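Long-range contact in C-domain type II peptide synthetase (Streptomyces globisporus, PDB 4ZXW), which is a free-standing condensation-domain protein of the peptide synthetase type, with the fold of the CoA-dependent acyltransferase clan: residues Glu286-Val291 and Pro315-Leu320. Sequence-based numbering, arbitrary orientation.
Sequences ELDITV and PLRTDL
R317 and D288 form a side-on salt bridge across two antiparallel strands: NE of R317 donates to OD1 of D288 at 3.0 Å, and NH2 of R317 to OD2 of D288, also at 3.0 Å. Both oxygens lie close to the guanidinium plane, but the carboxylate is turned 35° against it; NE meets OD1 on the syn side, somewhat out of the carboxylate plane, and NH2 meets OD2 from above that plane. With CG anti to the backbone N (chi1 -176°) and the chain extended to NE, R317 runs past its strand partner T290, whose OG1 touches CG of R317 at 3.3 Å, and reaches diagonally to D288, two residues before T290. Its NH1 is held by the carbonyls of R219 and Q221, which together with D288 should fix the rotation of the guanidinium group.

Beneath this bridge the backbones pair as a two-stranded antiparallel sheet. I289 and T318 exchange two nearly straight bonds, N of T318 lying 2.9 Å from O of I289; V291 and L316 form the next hydrogen-bonded pair, with its L316 N to V291 O bond more bent (143°). Beyond the last bridge, L320 N donates to L287 O at 2.8 Å, where the first chain enters the strand pair and the second leaves it. There CD1 of L320 packs against CG1 of I289 at 4.2 Å.

Strands 288-295 and 312-319, joined by a connection too long for a tight hairpin, lay their buried I289, V291, L316 and T318 face on two condensation-domain helices: V291 and L316 rest on F273 of helix 268-284, where T318 OG1 bonds to Q277, and L316 also meets helix 326-342. Along the edge of strand 288-295 turned away from strand 312-319, T290 makes backbone hydrogen bonds with I226.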
loop_
_atom_site.group_PDB
_atom_site.type_symbol
_atom_site.label_atom_id
_atom_site.label_comp_id
_atom_site.label_asym_id
_atom_site.label_seq_id
_atom_site.Cartn_x
_atom_site.Cartn_y
_atom_site.Cartn_z
ATOM N N GLU A 286 11.614 -9.752 22.284
ATOM C CA GLU A 286 10.221 -9.614 22.705
ATOM C C GLU A 286 9.368 -10.867 22.396
ATOM O O GLU A 286 9.537 -11.496 21.353
ATOM C CB GLU A 286 9.597 -8.416 22.018
ATOM C CG GLU A 286 8.673 -7.614 22.881
ATOM C CD GLU A 286 9.403 -6.478 23.527
ATOM O OE1 GLU A 286 9.948 -5.637 22.776
ATOM O OE2 GLU A 286 9.454 -6.445 24.776
ATOM N N LEU A 287 8.454 -11.204 23.305
ATOM C CA LEU A 287 7.501 -12.296 23.114
ATOM C C LEU A 287 6.065 -11.782 22.945
ATOM O O LEU A 287 5.233 -12.422 22.289
ATOM C CB LEU A 287 7.581 -13.249 24.296
ATOM C CG LEU A 287 8.834 -14.149 24.309
ATOM C CD1 LEU A 287 8.913 -14.947 25.600
ATOM C CD2 LEU A 287 8.862 -15.109 23.077
ATOM N N ASP A 288 5.789 -10.618 23.529
ATOM C CA ASP A 288 4.510 -9.953 23.348
ATOM C C ASP A 288 4.688 -8.943 22.200
ATOM O O ASP A 288 5.251 -7.883 22.392
ATOM C CB ASP A 288 4.071 -9.290 24.646
ATOM C CG ASP A 288 2.973 -8.290 24.449
ATOM O OD1 ASP A 288 2.190 -8.439 23.485
ATOM O OD2 ASP A 288 2.903 -7.340 25.262
ATOM N N ILE A 289 4.252 -9.329 21.001
ATOM C CA ILE A 289 4.591 -8.637 19.762
ATOM C C ILE A 289 3.359 -7.933 19.204
ATOM O O ILE A 289 2.422 -8.614 18.755
ATOM C CB ILE A 289 5.127 -9.631 18.688
ATOM C CG1 ILE A 289 6.345 -10.416 19.188
ATOM C CG2 ILE A 289 5.439 -8.913 17.342
ATOM C CD1 ILE A 289 7.590 -9.605 19.290
ATOM N N THR A 290 3.336 -6.597 19.217
ATOM C CA THR A 290 2.284 -5.867 18.514
ATOM C C THR A 290 2.878 -5.208 17.280
ATOM O O THR A 290 3.863 -4.476 17.383
ATOM C CB THR A 290 1.625 -4.814 19.403
ATOM O OG1 THR A 290 1.098 -5.464 20.557
ATOM C CG2 THR A 290 0.490 -4.107 18.671
ATOM N N VAL A 291 2.270 -5.511 16.130
ATOM C CA VAL A 291 2.693 -5.024 14.829
ATOM C C VAL A 291 1.468 -4.668 14.004
ATOM O O VAL A 291 0.621 -5.513 13.761
ATOM C CB VAL A 291 3.542 -6.056 14.054
ATOM C CG1 VAL A 291 3.735 -5.605 12.589
ATOM C CG2 VAL A 291 4.885 -6.241 14.716
ATOM N N PRO A 315 -3.762 -2.751 14.497
ATOM C CA PRO A 315 -2.777 -3.401 15.361
ATOM C C PRO A 315 -3.049 -4.892 15.581
ATOM O O PRO A 315 -4.168 -5.278 15.908
ATOM C CB PRO A 315 -2.903 -2.643 16.697
ATOM C CG PRO A 315 -4.067 -1.745 16.577
ATOM C CD PRO A 315 -4.766 -2.016 15.284
ATOM N N LEU A 316 -2.013 -5.703 15.415
ATOM C CA LEU A 316 -2.127 -7.143 15.566
ATOM C C LEU A 316 -1.190 -7.555 16.697
ATOM O O LEU A 316 0.039 -7.534 16.537
ATOM C CB LEU A 316 -1.765 -7.871 14.266
ATOM C CG LEU A 316 -2.606 -7.579 13.023
ATOM C CD1 LEU A 316 -2.095 -8.393 11.803
ATOM C CD2 LEU A 316 -4.095 -7.871 13.268
ATOM N N ARG A 317 -1.773 -7.887 17.842
ATOM C CA ARG A 317 -1.013 -8.280 19.020
ATOM C C ARG A 317 -1.043 -9.768 19.189
ATOM O O ARG A 317 -2.118 -10.339 19.281
ATOM C CB ARG A 317 -1.583 -7.632 20.273
ATOM C CG ARG A 317 -0.797 -7.929 21.511
ATOM C CD ARG A 317 -1.448 -7.224 22.690
ATOM N NE ARG A 317 -0.548 -7.160 23.814
ATOM C CZ ARG A 317 -0.889 -6.722 25.017
ATOM N NH1 ARG A 317 -2.130 -6.298 25.260
ATOM N NH2 ARG A 317 0.021 -6.693 25.978
ATOM N N THR A 318 0.132 -10.386 19.225
ATOM C CA THR A 318 0.246 -11.831 19.399
ATOM C C THR A 318 1.215 -12.144 20.513
ATOM O O THR A 318 2.311 -11.555 20.586
ATOM C CB THR A 318 0.752 -12.531 18.140
ATOM O OG1 THR A 318 -0.035 -12.129 17.021
ATOM C CG2 THR A 318 0.674 -14.027 18.281
ATOM N N ASP A 319 0.825 -13.090 21.360
ATOM C CA ASP A 319 1.703 -13.575 22.397
ATOM C C ASP A 319 2.400 -14.831 21.916
ATOM O O ASP A 319 1.762 -15.860 21.727
ATOM C CB ASP A 319 0.923 -13.851 23.678
ATOM C CG ASP A 319 1.817 -14.269 24.820
ATOM O OD1 ASP A 319 3.065 -14.163 24.678
ATOM O OD2 ASP A 319 1.264 -14.696 25.861
ATOM N N LEU A 320 3.718 -14.735 21.752
ATOM C CA LEU A 320 4.528 -15.831 21.236
ATOM C C LEU A 320 5.080 -16.710 22.356
ATOM O O LEU A 320 5.768 -17.716 22.100
ATOM C CB LEU A 320 5.680 -15.285 20.392
ATOM C CG LEU A 320 5.373 -15.072 18.906
ATOM C CD1 LEU A 320 4.287 -14.047 18.700
ATOM C CD2 LEU A 320 6.629 -14.643 18.181
#